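Local structure of 5-oxopent-3-ene-1,2,5-tricarboxylate decarboxylase (Exiguobacterium antarcticum B7, 6IYM) at residues A14-E19 with Y25-Q30. The protein belongs to the fumarylacetoacetate hydrolase family of enzymes and holds a magnesium ion at an acidic metal site. Sequence-based numbering, arbitrary orientation.
Sequences ARIGVE and YDVTPQ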
loop_
_atom_site.group_PDB
_atom_site.type_symbol
_atom_site.label_atom_id
_atom_site.label_comp_id
_atom_site.label_asym_id
_atom_site.label_seq_id
_atom_site.Cartn_x
_atom_site.Cartn_y
_atom_site.Cartn_z
ATOM N N ALA A 14 23.421 7.003 3.439
ATOM C CA ALA A 14 22.452 8.115 3.386
ATOM C C ALA A 14 22.930 9.269 4.269
ATOM O O ALA A 14 23.371 8.999 5.389
ATOM C CB ALA A 14 21.095 7.613 3.820
ATOM N N ARG A 15 22.831 10.503 3.760
ATOM C CA ARG A 15 22.905 11.772 4.532
ATOM C C ARG A 15 21.740 12.674 4.104
ATOM O O ARG A 15 21.082 12.342 3.112
ATOM C CB ARG A 15 24.260 12.459 4.328
ATOM C CG ARG A 15 25.398 11.790 5.085
ATOM C CD ARG A 15 26.675 12.612 5.107
ATOM N NE ARG A 15 26.603 13.766 5.994
ATOM C CZ ARG A 15 26.686 13.726 7.327
ATOM N NH1 ARG A 15 26.834 12.573 7.957
ATOM N NH2 ARG A 15 26.618 14.849 8.028
ATOM N N ILE A 16 21.496 13.771 4.824
ATOM C CA ILE A 16 20.370 14.708 4.553
ATOM C C ILE A 16 20.970 16.061 4.181
ATOM O O ILE A 16 21.955 16.494 4.823
ATOM C CB ILE A 16 19.404 14.824 5.751
ATOM C CG1 ILE A 16 18.618 13.535 5.982
ATOM C CG2 ILE A 16 18.464 16.013 5.595
ATOM C CD1 ILE A 16 17.935 13.491 7.333
ATOM N N GLY A 17 20.356 16.709 3.198
ATOM C CA GLY A 17 20.796 18.004 2.665
ATOM C C GLY A 17 19.592 18.872 2.427
ATOM O O GLY A 17 18.476 18.297 2.309
ATOM N N VAL A 18 19.806 20.189 2.419
ATOM C CA VAL A 18 18.783 21.213 2.069
ATOM C C VAL A 18 19.357 22.115 0.977
ATOM O O VAL A 18 20.548 21.958 0.627
ATOM C CB VAL A 18 18.322 22.029 3.291
ATOM C CG1 VAL A 18 18.019 21.125 4.471
ATOM C CG2 VAL A 18 19.319 23.108 3.673
ATOM N N GLU A 19 18.523 23.019 0.465
ATOM C CA GLU A 19 18.878 23.924 -0.655
ATOM C C GLU A 19 18.106 25.233 -0.476
ATOM O O GLU A 19 16.860 25.208 -0.561
ATOM C CB GLU A 19 18.605 23.252 -2.001
ATOM C CG GLU A 19 19.219 23.985 -3.178
ATOM C CD GLU A 19 18.608 23.609 -4.512
ATOM O OE1 GLU A 19 18.723 22.426 -4.899
ATOM O OE2 GLU A 19 17.987 24.495 -5.141
ATOM N N TYR A 25 23.647 22.693 1.289
ATOM C CA TYR A 25 24.287 22.525 2.617
ATOM C C TYR A 25 23.903 21.138 3.132
ATOM O O TYR A 25 22.738 20.731 2.932
ATOM C CB TYR A 25 23.881 23.670 3.554
ATOM C CG TYR A 25 23.735 24.993 2.847
ATOM C CD1 TYR A 25 24.843 25.675 2.367
ATOM C CD2 TYR A 25 22.485 25.541 2.602
ATOM C CE1 TYR A 25 24.715 26.873 1.681
ATOM C CE2 TYR A 25 22.339 26.738 1.917
ATOM C CZ TYR A 25 23.457 27.411 1.453
ATOM O OH TYR A 25 23.318 28.589 0.770
ATOM N N ASP A 26 24.867 20.424 3.723
ATOM C CA ASP A 26 24.632 19.170 4.490
ATOM C C ASP A 26 24.172 19.556 5.907
ATOM O O ASP A 26 24.976 20.135 6.649
ATOM C CB ASP A 26 25.888 18.296 4.477
ATOM C CG ASP A 26 25.803 17.088 5.386
ATOM O OD1 ASP A 26 24.817 17.003 6.154
ATOM O OD2 ASP A 26 26.725 16.242 5.318
ATOM N N VAL A 27 22.924 19.246 6.269
ATOM C CA VAL A 27 22.271 19.714 7.529
ATOM C C VAL A 27 22.169 18.566 8.534
ATOM O O VAL A 27 21.571 18.782 9.606
ATOM C CB VAL A 27 20.865 20.290 7.285
ATOM C CG1 VAL A 27 20.898 21.466 6.326
ATOM C CG2 VAL A 27 19.886 19.218 6.818
ATOM N N THR A 28 22.714 17.393 8.223
ATOM C CA THR A 28 22.484 16.171 9.039
ATOM C C THR A 28 22.736 16.493 10.514
ATOM O O THR A 28 21.888 16.175 11.346
ATOM C CB THR A 28 23.302 15.001 8.478
ATOM O OG1 THR A 28 23.116 15.051 7.062
ATOM C CG2 THR A 28 22.912 13.648 9.028
ATOM N N PRO A 29 23.892 17.111 10.884
ATOM C CA PRO A 29 24.202 17.416 12.282
ATOM C C PRO A 29 23.116 18.187 13.049
ATOM O O PRO A 29 22.766 17.743 14.129
ATOM C CB PRO A 29 25.488 18.256 12.189
ATOM C CG PRO A 29 26.171 17.731 10.943
ATOM C CD PRO A 29 25.016 17.460 9.996
ATOM N N GLN A 30 22.600 19.296 12.512
ATOM C CA GLN A 30 21.593 20.127 13.241
ATOM C C GLN A 30 20.297 19.339 13.463
ATOM O O GLN A 30 19.661 19.581 14.503
ATOM C CB GLN A 30 21.245 21.432 12.522
ATOM C CG GLN A 30 22.149 22.603 12.881
ATOM C CD GLN A 30 23.062 22.957 11.734
ATOM O OE1 GLN A 30 23.784 22.107 11.211
ATOM N NE2 GLN A 30 23.018 24.219 11.326
#
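D26 holds CG anti to the backbone N (chi1 172°), and R15, its chain bent at chi3 (73°), brings its guanidinium across to the carboxylate. R15 NE donates to D26 OD2 at 2.6 Å, reaching the syn side of the oxygen while the oxygen stays near the guanidinium plane; weak bonds from NH2 complete the salt bridge. The two flat groups are turned 59° against each other, so the pairing is not a coplanar fork. T28 lies over one guanidinium face, with its CB 3.3 Å from R15 NH2. D26 OD1 accepts from T28 N at 3.0 Å, a capping bond at the start of helix 28-31, and from T28 OG1 at 2.7 Å. That hydroxyl oxygen also accepts from I16 N (3.0 Å), tying the start of the helix to the strand. The setting is the antiparallel hairpin of strands 13-20 and 23-26, whose second strand leads through a turn at V27 into the short helix; strand 4-10 flanks 13-20 on its other edge. G17 faces D26 in a non-hydrogen-bonded pair, and V18 N donates to Y25 O at 3.0 Å, nearly straight. Beyond D26 the backbone is still gripped by V27 N to I16 O at 3.3 Å. V27 CG2 rests on I16 CG2 and V18 CG1, while V27 CG1 packs tightly on V18, 3.4 Å from V18 CG1, and V18 CG2 touches the edge of the Y25 ring.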